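Local coordinates for protein 6-aminohexanoate-cyclic-dimer hydrolase (Arthrobacter sp., PDB 3A2Q) that hydrolyses the cyclic dimer of 6-aminohexanoate, a nylon-6 by-product, opening one amide of the ring to give the linear dimer, at residues L143-G148 with D445-G450; A174-A179 with A423-F428; A280-A285 with V295-P300; A289-D294 with A467-G472; L438-S443 with I449-V454. The protein carries 1 engineered substitution. One frame throughout, in Å; residues are numbered along the deposited sequence.

Interaction 1 (L143-G148 with D445-G450); sequences LGRSVG and DGMPIG
R145 and M447 mark the closest backbone approach, their CA atoms 9.0 Å apart, so the gap is bridged by side chains and a water rather than by backbone hydrogen bonds. The arginine chain turns at chi2 (-68°), which carries its guanidinium out to D445, where NH2 and OD2 form a salt bridge of 2.6 Å. The bond is bent, with an N-H...O angle of 132°: OD2 is met on its syn side but out of the carboxylate plane, and the two flat groups are turned 50° against each other. A water closes the arrangement. It lies in the guanidinium plane at its edge, accepts from R145 NH1 at 2.8 Å and donates to D445 OD2 at 2.7 Å. The other carboxylate oxygen, D445 OD1, is hydrogen-bonded to S443 OG, which helps to fix the rotation of the group. In the fold, D445 belongs to the turn between strands 435-442 and 448-455, while R145 sits in the loop between strand 113-118 and helix 152-159, a few residues ahead of S150, assigned by similarity to the charge relay. M447 supplies the apolar half of the contact. Its CG lies over one face of the guanidinium, 3.6 Å from R145 NH1, and its chain then folds back so that CE rests 3.6 Å from R145 CG, against the aliphatic base of the same side chain. Further along the loop, S146 OG accepts from G148 N at 2.9 Å, an ST turn, and is also hydrogen-bonded to T128 OG1.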
# COMPACT_ATOMS: atom_id res chain seq x y z
N LEU A 143 -7.56 18.35 -5.17
CA LEU A 143 -6.20 18.81 -4.91
C LEU A 143 -5.91 19.38 -3.52
O LEU A 143 -4.75 19.51 -3.12
CB LEU A 143 -5.79 19.83 -5.98
CG LEU A 143 -5.83 19.26 -7.40
CD1 LEU A 143 -5.47 20.34 -8.41
CD2 LEU A 143 -4.87 18.07 -7.51
N GLY A 144 -6.95 19.72 -2.78
CA GLY A 144 -6.74 20.24 -1.44
C GLY A 144 -6.75 19.13 -0.41
O GLY A 144 -6.61 19.39 0.78
N ARG A 145 -6.90 17.89 -0.87
CA ARG A 145 -6.95 16.74 0.04
C ARG A 145 -5.73 15.83 -0.03
O ARG A 145 -5.06 15.74 -1.04
CB ARG A 145 -8.19 15.87 -0.26
CG ARG A 145 -9.53 16.55 -0.14
CD ARG A 145 -9.88 16.92 1.30
NE ARG A 145 -11.26 17.42 1.35
CZ ARG A 145 -12.31 16.70 1.73
NH1 ARG A 145 -12.16 15.44 2.12
NH2 ARG A 145 -13.52 17.24 1.68
N SER A 146 -5.49 15.15 1.08
CA SER A 146 -4.39 14.20 1.21
C SER A 146 -4.64 13.00 0.30
O SER A 146 -5.75 12.81 -0.20
CB SER A 146 -4.28 13.73 2.66
OG SER A 146 -3.43 12.61 2.79
N VAL A 147 -3.61 12.19 0.08
CA VAL A 147 -3.73 10.99 -0.74
C VAL A 147 -3.49 9.77 0.14
O VAL A 147 -3.34 8.65 -0.36
CB VAL A 147 -2.71 10.98 -1.91
CG1 VAL A 147 -3.07 12.07 -2.93
CG2 VAL A 147 -1.28 11.19 -1.38
N GLY A 148 -3.47 9.99 1.44
CA GLY A 148 -3.21 8.91 2.37
C GLY A 148 -1.71 8.65 2.35
O GLY A 148 -0.97 9.41 1.74
N ASP A 445 -19.22 14.31 -0.57
CA ASP A 445 -18.55 15.44 -1.20
C ASP A 445 -17.55 15.01 -2.26
O ASP A 445 -16.56 15.70 -2.52
CB ASP A 445 -17.93 16.39 -0.15
CG ASP A 445 -16.78 15.78 0.61
OD1 ASP A 445 -16.59 14.55 0.58
OD2 ASP A 445 -16.05 16.57 1.27
N GLY A 446 -17.82 13.85 -2.86
CA GLY A 446 -17.01 13.32 -3.95
C GLY A 446 -15.65 12.69 -3.73
O GLY A 446 -14.88 12.55 -4.69
N MET A 447 -15.34 12.29 -2.50
CA MET A 447 -14.06 11.66 -2.21
C MET A 447 -14.21 10.14 -2.12
O MET A 447 -15.16 9.64 -1.52
CB MET A 447 -13.50 12.20 -0.88
CG MET A 447 -13.21 13.70 -0.87
SD MET A 447 -12.12 14.19 -2.21
CE MET A 447 -10.56 13.50 -1.66
N PRO A 448 -13.28 9.39 -2.72
CA PRO A 448 -13.36 7.92 -2.68
C PRO A 448 -13.33 7.33 -1.27
O PRO A 448 -12.65 7.84 -0.38
CB PRO A 448 -12.14 7.49 -3.50
CG PRO A 448 -11.94 8.64 -4.46
CD PRO A 448 -12.17 9.84 -3.57
N ILE A 449 -14.10 6.25 -1.09
CA ILE A 449 -14.18 5.53 0.18
C ILE A 449 -13.95 4.06 -0.15
O ILE A 449 -14.70 3.46 -0.92
CB ILE A 449 -15.58 5.67 0.85
CG1 ILE A 449 -15.80 7.11 1.32
CG2 ILE A 449 -15.71 4.71 2.03
CD1 ILE A 449 -17.14 7.35 2.01
N GLY A 450 -12.89 3.47 0.41
CA GLY A 450 -12.62 2.08 0.13
C GLY A 450 -13.31 1.10 1.07
O GLY A 450 -13.64 1.43 2.21
O HOH W 1 -14.79 14.80 2.93

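Interaction 2 (A174-A179 with A423-F428); sequences AVRIPA and AFTVPF. Engineered in segment 174-179: A174 (natural residue Ser). With ACA (6-aminohexanoic acid), chain C.
R176 reaches across to T425 end-on, giving the backbone oxygen both of its terminal nitrogens. NH1 donates to T425 O at 2.8 Å with an N-H...O angle of 143°, and NH2 adds a weak bond to the same atom at 3.1 Å. The bend at chi3 (-73°) of an otherwise extended chain turns the guanidinium so that both nitrogens face this carbonyl. F428 N also donates to T425 O, at 3.2 Å and from the opposite face of the carbonyl plane to R176 NH1, so a buried oxygen is held from two sides. T425 CB lies over one face of the guanidinium, 3.4 Å from NH1, and F428 presents its ring edge to that nitrogen. In T425, OG1 stands between the backbone N and the carbonyl carbon (chi1 47°), where it is hydrogen-bonded to A172 O; I177 crosses it at about a right angle, its CD1 3.7 Å from OG1. The arginine has further partners: NH2 makes a salt bridge to D170, which probably balances its buried charge, and NH1 also bonds to Q452 OE1. A174, an engineered alanine in place of the natural serine, has its CB 3.1 Å from the O atom of the bound 6-aminohexanoic acid. That position corresponds by similarity to the acyl-ester nucleophile and, with S150 and K72, fits the Ser-Ser-Lys catalytic triad of the amidase signature family.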
# COMPACT_ATOMS: atom_id res chain seq x y z
N ALA A 174 -0.24 1.26 4.69
CA ALA A 174 0.37 2.11 3.65
C ALA A 174 0.05 1.84 2.18
O ALA A 174 0.40 2.64 1.32
CB ALA A 174 1.88 2.15 3.85
N VAL A 175 -0.58 0.71 1.86
CA VAL A 175 -0.98 0.47 0.48
C VAL A 175 -2.50 0.60 0.45
O VAL A 175 -3.07 1.30 -0.41
CB VAL A 175 -0.59 -0.95 -0.03
CG1 VAL A 175 -1.48 -1.35 -1.20
CG2 VAL A 175 0.86 -0.95 -0.48
N ARG A 176 -3.16 -0.04 1.40
CA ARG A 176 -4.62 -0.01 1.48
C ARG A 176 -5.17 1.39 1.73
O ARG A 176 -6.18 1.77 1.13
CB ARG A 176 -5.10 -0.97 2.57
CG ARG A 176 -4.88 -2.44 2.22
CD ARG A 176 -4.98 -3.31 3.48
NE ARG A 176 -3.80 -3.13 4.32
CZ ARG A 176 -3.75 -3.42 5.62
NH1 ARG A 176 -4.81 -3.90 6.25
NH2 ARG A 176 -2.62 -3.21 6.29
N ILE A 177 -4.52 2.17 2.59
CA ILE A 177 -5.00 3.52 2.89
C ILE A 177 -4.97 4.41 1.64
O ILE A 177 -5.99 5.00 1.28
CB ILE A 177 -4.19 4.15 4.05
CG1 ILE A 177 -4.47 3.36 5.34
CG2 ILE A 177 -4.59 5.61 4.25
CD1 ILE A 177 -3.56 3.67 6.51
N PRO A 178 -3.82 4.53 0.96
CA PRO A 178 -3.78 5.37 -0.24
C PRO A 178 -4.76 4.88 -1.30
O PRO A 178 -5.30 5.68 -2.06
CB PRO A 178 -2.32 5.25 -0.70
CG PRO A 178 -1.58 4.96 0.57
CD PRO A 178 -2.48 4.01 1.29
N ALA A 179 -4.99 3.57 -1.36
CA ALA A 179 -5.93 3.01 -2.33
C ALA A 179 -7.34 3.48 -1.99
O ALA A 179 -8.09 3.90 -2.87
CB ALA A 179 -5.86 1.47 -2.32
N ALA A 423 -6.56 2.69 11.85
CA ALA A 423 -7.13 1.80 12.87
C ALA A 423 -7.72 0.49 12.34
O ALA A 423 -7.63 -0.54 13.01
CB ALA A 423 -8.17 2.55 13.70
N PHE A 424 -8.32 0.52 11.16
CA PHE A 424 -8.92 -0.68 10.58
C PHE A 424 -7.98 -1.45 9.63
O PHE A 424 -8.35 -2.50 9.10
CB PHE A 424 -10.20 -0.33 9.82
CG PHE A 424 -11.41 -0.14 10.70
CD1 PHE A 424 -11.27 0.08 12.08
CD2 PHE A 424 -12.69 -0.13 10.15
CE1 PHE A 424 -12.39 0.31 12.88
CE2 PHE A 424 -13.81 0.09 10.95
CZ PHE A 424 -13.66 0.31 12.32
N THR A 425 -6.76 -0.95 9.42
CA THR A 425 -5.83 -1.64 8.54
C THR A 425 -4.67 -2.28 9.30
O THR A 425 -4.23 -3.39 8.97
CB THR A 425 -5.25 -0.70 7.46
OG1 THR A 425 -4.82 0.53 8.06
CG2 THR A 425 -6.28 -0.41 6.37
N VAL A 426 -4.18 -1.60 10.33
CA VAL A 426 -3.04 -2.10 11.08
C VAL A 426 -3.19 -3.48 11.75
O VAL A 426 -2.21 -4.22 11.86
CB VAL A 426 -2.56 -1.05 12.13
CG1 VAL A 426 -3.52 -0.98 13.29
CG2 VAL A 426 -1.16 -1.38 12.60
N PRO A 427 -4.41 -3.86 12.18
CA PRO A 427 -4.50 -5.18 12.81
C PRO A 427 -4.04 -6.32 11.89
O PRO A 427 -3.53 -7.33 12.35
CB PRO A 427 -5.99 -5.30 13.15
CG PRO A 427 -6.44 -3.90 13.28
CD PRO A 427 -5.72 -3.20 12.16
N PHE A 428 -4.23 -6.14 10.58
CA PHE A 428 -3.86 -7.18 9.63
C PHE A 428 -2.40 -7.18 9.21
O PHE A 428 -1.94 -8.13 8.58
CB PHE A 428 -4.84 -7.10 8.46
CG PHE A 428 -6.26 -7.10 8.92
CD1 PHE A 428 -6.79 -8.23 9.55
CD2 PHE A 428 -7.01 -5.93 8.91
CE1 PHE A 428 -8.03 -8.19 10.18
CE2 PHE A 428 -8.26 -5.88 9.53
CZ PHE A 428 -8.77 -7.01 10.17
C ACA C . 3.19 2.66 6.68
O ACA C . 2.68 1.54 6.74
C2 ACA C . 2.49 3.88 7.27
C3 ACA C . 2.28 3.78 8.78
C4 ACA C . 3.51 4.23 9.57
C5 ACA C . 3.62 3.48 10.89
C6 ACA C . 4.96 3.68 11.59
N ACA C . 5.97 2.70 11.17

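Interaction 3 (A280-A285 with V295-P300); sequences AARGAA and VNDAYP
A salt bridge between R282 and D297, backed by a small apolar contact between A285 and V295, ties a helix to the strand that follows it. Both belong to the beta-alpha-beta unit formed by strand 259-262, helix 275-290 and strand 294-297, whose two strands run parallel and adjacent, the second being outermost in the sheet within this chain. The arginine leaves the helix with CG anti to the backbone N (chi1 179°) and then bends twice, at chi2 and chi3, bringing the edge of its guanidinium to the carboxylate of D297. There it grips D297 end-on with two nitrogens on a single oxygen: NH1 meets OD1 at 2.8 Å with an N-H...O angle of 152°, and NH2 reaches OD1 at 3.1 Å. The first uses the syn lone pair of OD1, whereas the second comes from above the carboxylate plane, as expected from planes turned 68° apart. NH2 adds a weak bond to D297 OD2 and is hydrogen-bonded to T264 OG1, just beyond the first strand of the unit. With a leucine at R282, the D297 carboxylate would probably lose its charged mate and be set free to turn, and T264 OG1 would lose a donor. Closer to the sheet, A285 and V295 have CA atoms 6.8 Å apart, and A285 also rests on V262 of the first strand. Here V295 straddles the end of the helix segment, CG1 lying 4.0 Å from A285 CB and CG2 3.7 Å from A285 O.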
# COMPACT_ATOMS: atom_id res chain seq x y z
N ALA A 280 -20.62 2.33 3.20
CA ALA A 280 -19.99 1.75 2.03
C ALA A 280 -19.76 0.27 2.28
O ALA A 280 -20.01 -0.57 1.43
CB ALA A 280 -18.66 2.45 1.73
N ALA A 281 -19.26 -0.04 3.47
CA ALA A 281 -19.00 -1.43 3.84
C ALA A 281 -20.33 -2.19 3.92
O ALA A 281 -20.44 -3.33 3.46
CB ALA A 281 -18.28 -1.49 5.17
N ARG A 282 -21.34 -1.55 4.50
CA ARG A 282 -22.65 -2.17 4.63
C ARG A 282 -23.19 -2.49 3.23
O ARG A 282 -23.71 -3.58 2.99
CB ARG A 282 -23.60 -1.22 5.38
CG ARG A 282 -25.02 -1.75 5.57
CD ARG A 282 -25.05 -3.09 6.28
NE ARG A 282 -24.53 -3.01 7.64
CZ ARG A 282 -24.46 -4.05 8.47
NH1 ARG A 282 -24.88 -5.24 8.07
NH2 ARG A 282 -23.97 -3.89 9.69
N GLY A 283 -23.05 -1.54 2.31
CA GLY A 283 -23.52 -1.73 0.95
C GLY A 283 -22.84 -2.91 0.27
O GLY A 283 -23.49 -3.64 -0.48
N ALA A 284 -21.55 -3.08 0.51
CA ALA A 284 -20.80 -4.18 -0.08
C ALA A 284 -21.27 -5.50 0.52
O ALA A 284 -21.35 -6.51 -0.17
CB ALA A 284 -19.30 -3.99 0.16
N ALA A 285 -21.57 -5.47 1.81
CA ALA A 285 -22.04 -6.65 2.52
C ALA A 285 -23.40 -7.08 1.95
O ALA A 285 -23.66 -8.26 1.79
CB ALA A 285 -22.17 -6.36 4.01
N VAL A 295 -23.90 -13.76 4.95
CA VAL A 295 -23.44 -12.52 5.56
C VAL A 295 -24.08 -12.23 6.92
O VAL A 295 -25.30 -12.27 7.06
CB VAL A 295 -23.69 -11.34 4.60
CG1 VAL A 295 -23.07 -10.07 5.16
CG2 VAL A 295 -23.11 -11.67 3.24
N ASN A 296 -23.24 -11.91 7.90
CA ASN A 296 -23.71 -11.64 9.26
C ASN A 296 -22.92 -10.52 9.91
O ASN A 296 -21.78 -10.25 9.53
CB ASN A 296 -23.53 -12.90 10.12
CG ASN A 296 -24.24 -14.10 9.55
OD1 ASN A 296 -25.46 -14.22 9.66
ND2 ASN A 296 -23.49 -15.00 8.92
N ASP A 297 -23.52 -9.87 10.90
CA ASP A 297 -22.81 -8.82 11.62
C ASP A 297 -21.94 -9.54 12.65
O ASP A 297 -22.43 -10.01 13.68
CB ASP A 297 -23.78 -7.86 12.32
CG ASP A 297 -24.47 -6.93 11.34
OD1 ASP A 297 -24.08 -6.91 10.16
OD2 ASP A 297 -25.40 -6.21 11.76
N ALA A 298 -20.66 -9.65 12.35
CA ALA A 298 -19.73 -10.34 13.23
C ALA A 298 -18.31 -9.92 12.90
O ALA A 298 -18.02 -9.48 11.79
CB ALA A 298 -19.88 -11.84 13.07
N TYR A 299 -17.43 -10.07 13.87
CA TYR A 299 -16.04 -9.68 13.68
C TYR A 299 -15.17 -10.28 14.77
O TYR A 299 -15.66 -10.67 15.83
CB TYR A 299 -15.95 -8.15 13.72
CG TYR A 299 -16.37 -7.56 15.04
CD1 TYR A 299 -15.44 -7.33 16.06
CD2 TYR A 299 -17.70 -7.21 15.28
CE1 TYR A 299 -15.83 -6.77 17.28
CE2 TYR A 299 -18.10 -6.65 16.49
CZ TYR A 299 -17.16 -6.43 17.48
OH TYR A 299 -17.55 -5.86 18.67
N PRO A 300 -13.86 -10.38 14.52
CA PRO A 300 -12.94 -10.95 15.52
C PRO A 300 -12.96 -10.08 16.77
O PRO A 300 -12.73 -8.88 16.69
CB PRO A 300 -11.58 -10.90 14.81
CG PRO A 300 -11.93 -10.91 13.34
CD PRO A 300 -13.15 -10.03 13.27

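Interaction 4 (A289-D294 with A467-G472); sequences AALGHD and AAQLEG
H293 NE2 donates to Q469 OE1 at 2.8 Å, an almost straight bond with an N-H...O angle of 172°. The acceptor lies in the plane of the imidazole, at its edge, and the donor lies in the carbonyl plane of the amide on a lone pair; the two flat groups are nevertheless turned 50° apart about this line. On the far side of the ring, ND1 is hydrogen-bonded to the backbone N of L258, an arrangement consistent with a neutral imidazole carrying its proton on NE2. A phenylalanine at H293 would probably leave both Q469 OE1 and L258 N without these mates and the glutamine amide free to turn. Beside this bond, L291 approaches with CG anti to its carbonyl carbon (chi1 -69°), setting CD1 3.7 Å from Q469 CB. G292, with positive phi, ends helix 275-290 in a Schellman motif, its N bonded to A289 O at 2.9 Å, and so turns the chain from L291 to H293. The contact thus pins the C-terminal end of helix 275-290, where the chain enters strand 294-297, to helix 460-473; L470 packs between A287 and L288 of the one helix and L438 and I440 of strand 435-442.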
# COMPACT_ATOMS: atom_id res chain seq x y z
N ALA A 289 -24.52 -10.58 0.15
CA ALA A 289 -25.68 -11.35 0.57
C ALA A 289 -26.50 -11.69 -0.68
O ALA A 289 -26.97 -12.82 -0.84
CB ALA A 289 -26.52 -10.55 1.55
N ALA A 290 -26.67 -10.71 -1.55
CA ALA A 290 -27.43 -10.90 -2.79
C ALA A 290 -26.76 -11.95 -3.67
O ALA A 290 -27.41 -12.62 -4.47
CB ALA A 290 -27.53 -9.58 -3.54
N LEU A 291 -25.44 -12.09 -3.53
CA LEU A 291 -24.69 -13.06 -4.31
C LEU A 291 -24.78 -14.47 -3.73
O LEU A 291 -24.25 -15.42 -4.30
CB LEU A 291 -23.22 -12.63 -4.40
CG LEU A 291 -22.96 -11.38 -5.24
CD1 LEU A 291 -21.52 -10.93 -5.08
CD2 LEU A 291 -23.27 -11.68 -6.69
N GLY A 292 -25.45 -14.59 -2.58
CA GLY A 292 -25.63 -15.89 -1.97
C GLY A 292 -24.77 -16.23 -0.76
O GLY A 292 -24.95 -17.29 -0.16
N HIS A 293 -23.85 -15.35 -0.39
CA HIS A 293 -23.00 -15.62 0.76
C HIS A 293 -23.79 -15.54 2.06
O HIS A 293 -24.88 -14.97 2.11
CB HIS A 293 -21.83 -14.64 0.80
CG HIS A 293 -20.90 -14.76 -0.36
ND1 HIS A 293 -20.02 -15.81 -0.51
CD2 HIS A 293 -20.73 -13.98 -1.45
CE1 HIS A 293 -19.35 -15.67 -1.64
NE2 HIS A 293 -19.76 -14.56 -2.23
N ASP A 294 -23.24 -16.14 3.11
CA ASP A 294 -23.88 -16.12 4.42
C ASP A 294 -23.29 -14.93 5.17
O ASP A 294 -22.32 -15.06 5.91
CB ASP A 294 -23.60 -17.42 5.16
CG ASP A 294 -24.21 -17.45 6.55
OD1 ASP A 294 -25.17 -16.70 6.80
OD2 ASP A 294 -23.74 -18.25 7.38
N ALA A 467 -13.44 -10.50 -4.48
CA ALA A 467 -13.21 -9.14 -4.92
C ALA A 467 -13.74 -9.02 -6.35
O ALA A 467 -14.33 -8.00 -6.72
CB ALA A 467 -11.72 -8.82 -4.88
N ALA A 468 -13.54 -10.07 -7.14
CA ALA A 468 -14.02 -10.07 -8.52
C ALA A 468 -15.54 -9.99 -8.56
O ALA A 468 -16.11 -9.31 -9.42
CB ALA A 468 -13.53 -11.32 -9.24
N GLN A 469 -16.20 -10.67 -7.63
CA GLN A 469 -17.66 -10.65 -7.58
C GLN A 469 -18.17 -9.25 -7.24
O GLN A 469 -19.16 -8.78 -7.80
CB GLN A 469 -18.19 -11.64 -6.53
CG GLN A 469 -17.68 -13.06 -6.70
CD GLN A 469 -18.33 -14.03 -5.73
OE1 GLN A 469 -18.61 -13.69 -4.59
NE2 GLN A 469 -18.55 -15.26 -6.18
N LEU A 470 -17.50 -8.58 -6.31
CA LEU A 470 -17.90 -7.23 -5.92
C LEU A 470 -17.63 -6.23 -7.03
O LEU A 470 -18.37 -5.26 -7.20
CB LEU A 470 -17.17 -6.80 -4.65
CG LEU A 470 -17.73 -7.39 -3.35
CD1 LEU A 470 -16.84 -7.01 -2.18
CD2 LEU A 470 -19.16 -6.87 -3.14
N GLU A 471 -16.57 -6.47 -7.79
CA GLU A 471 -16.21 -5.62 -8.91
C GLU A 471 -17.32 -5.69 -9.96
O GLU A 471 -17.60 -4.71 -10.66
CB GLU A 471 -14.89 -6.12 -9.51
CG GLU A 471 -14.37 -5.34 -10.69
CD GLU A 471 -13.05 -5.89 -11.18
OE1 GLU A 471 -12.98 -7.11 -11.45
OE2 GLU A 471 -12.07 -5.12 -11.30
N GLY A 472 -17.97 -6.85 -10.04
CA GLY A 472 -19.05 -7.02 -11.00
C GLY A 472 -20.39 -6.53 -10.50
O GLY A 472 -21.23 -6.09 -11.28

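Interaction 5 (L438-S443 with I449-V454); sequences LPIGMS and IGVQIV
Peptide groups are the flat units that L438 and G441 offer to V451 and I449, and they are met differently. V451 N reaches L438 O in its carbonyl plane at 2.9 Å, and L438 N returns a bond to V451 O at 2.8 Å, making a regular antiparallel hydrogen-bonded pair. At G441 the carbonyl is approached over a face instead: I449 N stands 64° out of its plane, though only 2.8 Å from G441 O. G441 N donates to I449 O at 2.9 Å, completing a second hydrogen-bonded pair. Between the two pairs lie P439 and I440 on one strand but G450 alone on the other, which defines a beta bulge. P439 is the centre of an inverse gamma turn, closed weakly by I440 N on L438 O, and the N-to-C directions of the two short strand segments make 124°, well away from the 180° of exactly antiparallel strands. Side chains then fill in around the backbone. I440 CB rests 3.8 Å from V451 CG2. I449, with CG1 anti to its carbonyl carbon (chi1 -68°), runs its CD1 alongside the chain at S443, 3.7 Å from S443 N. L438, V451 and I449 share one sheet face: L438 packs on helix 460-473, I449 and V451 on helix 275-290. S443 OG, besides its bond to the D445 carboxylate, is hydrogen-bonded to M447 N across the connecting turn. The whole is a bulged beta hairpin of strands 435-442 and 448-455, within the large mixed sheet of this amidase fold.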
# COMPACT_ATOMS: atom_id res chain seq x y z
N LEU A 438 -11.05 -2.14 -1.96
CA LEU A 438 -11.72 -1.98 -3.26
C LEU A 438 -12.40 -0.62 -3.27
O LEU A 438 -13.05 -0.24 -2.30
CB LEU A 438 -12.77 -3.08 -3.44
CG LEU A 438 -12.25 -4.52 -3.36
CD1 LEU A 438 -13.41 -5.50 -3.53
CD2 LEU A 438 -11.19 -4.74 -4.42
N PRO A 439 -12.27 0.14 -4.38
CA PRO A 439 -12.87 1.47 -4.51
C PRO A 439 -14.38 1.44 -4.80
O PRO A 439 -14.84 1.91 -5.84
CB PRO A 439 -12.08 2.09 -5.65
CG PRO A 439 -11.81 0.91 -6.53
CD PRO A 439 -11.44 -0.19 -5.55
N ILE A 440 -15.13 0.91 -3.84
CA ILE A 440 -16.57 0.76 -3.97
C ILE A 440 -17.42 1.96 -3.56
O ILE A 440 -18.52 2.15 -4.08
CB ILE A 440 -17.05 -0.48 -3.16
CG1 ILE A 440 -16.47 -1.75 -3.79
CG2 ILE A 440 -18.56 -0.54 -3.11
CD1 ILE A 440 -16.73 -3.00 -2.96
N GLY A 441 -16.91 2.78 -2.65
CA GLY A 441 -17.70 3.92 -2.20
C GLY A 441 -17.18 5.30 -2.55
O GLY A 441 -16.05 5.47 -3.01
N MET A 442 -18.04 6.29 -2.31
CA MET A 442 -17.74 7.70 -2.54
C MET A 442 -18.44 8.49 -1.44
O MET A 442 -19.57 8.17 -1.06
CB MET A 442 -18.26 8.17 -3.90
CG MET A 442 -17.52 7.61 -5.10
SD MET A 442 -15.83 8.24 -5.22
CE MET A 442 -16.13 9.90 -5.83
N SER A 443 -17.76 9.51 -0.92
CA SER A 443 -18.32 10.35 0.13
C SER A 443 -19.33 11.29 -0.50
O SER A 443 -19.36 11.45 -1.73
CB SER A 443 -17.22 11.19 0.78
OG SER A 443 -16.79 12.18 -0.14
N ILE A 449 -14.10 6.25 -1.09
CA ILE A 449 -14.18 5.53 0.18
C ILE A 449 -13.95 4.06 -0.15
O ILE A 449 -14.70 3.46 -0.92
CB ILE A 449 -15.58 5.67 0.85
CG1 ILE A 449 -15.80 7.11 1.32
CG2 ILE A 449 -15.71 4.71 2.03
CD1 ILE A 449 -17.14 7.35 2.01
N GLY A 450 -12.89 3.47 0.41
CA GLY A 450 -12.62 2.08 0.13
C GLY A 450 -13.31 1.10 1.07
O GLY A 450 -13.64 1.43 2.21
N VAL A 451 -13.57 -0.10 0.56
CA VAL A 451 -14.17 -1.16 1.36
C VAL A 451 -13.09 -2.24 1.45
O VAL A 451 -12.50 -2.63 0.43
CB VAL A 451 -15.45 -1.72 0.69
CG1 VAL A 451 -15.97 -2.91 1.49
CG2 VAL A 451 -16.52 -0.63 0.64
N GLN A 452 -12.82 -2.70 2.66
CA GLN A 452 -11.77 -3.69 2.90
C GLN A 452 -12.31 -5.10 3.10
O GLN A 452 -13.33 -5.31 3.75
CB GLN A 452 -10.94 -3.28 4.13
CG GLN A 452 -9.64 -4.07 4.30
CD GLN A 452 -8.79 -3.64 5.49
OE1 GLN A 452 -7.61 -3.97 5.56
NE2 GLN A 452 -9.39 -2.91 6.43
N ILE A 453 -11.60 -6.07 2.53
CA ILE A 453 -11.97 -7.47 2.65
C ILE A 453 -10.72 -8.19 3.16
O ILE A 453 -9.63 -7.98 2.63
CB ILE A 453 -12.37 -8.09 1.29
CG1 ILE A 453 -13.28 -7.14 0.52
CG2 ILE A 453 -13.07 -9.42 1.53
CD1 ILE A 453 -14.54 -6.78 1.23
N VAL A 454 -10.88 -9.02 4.18
CA VAL A 454 -9.77 -9.76 4.76
C VAL A 454 -10.06 -11.26 4.76
O VAL A 454 -11.10 -11.69 5.25
CB VAL A 454 -9.53 -9.35 6.24
CG1 VAL A 454 -8.26 -10.00 6.76
CG2 VAL A 454 -9.47 -7.82 6.35

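In the fold
From the N terminus, segments 143-148 and 174-179 come first, and both wait until late in the chain for their partners. The short loop of interaction 3 closes first, finishing the beta-alpha-beta unit at 295-300. Interaction 2 closes next, at 423-428. Interaction 1 closes at 445-450 and encloses both of these loops. Interaction 5 forms a hairpin of its own, sharing I449 and G450 with interaction 1 and linked to interaction 2 through Q452. Interaction 4 closes last, at 467-472; it encloses interaction 5 and crosses interactions 1, 2 and 3. Together they join the catalytic loop region, the central sheet, and helices 275-290 and 460-473.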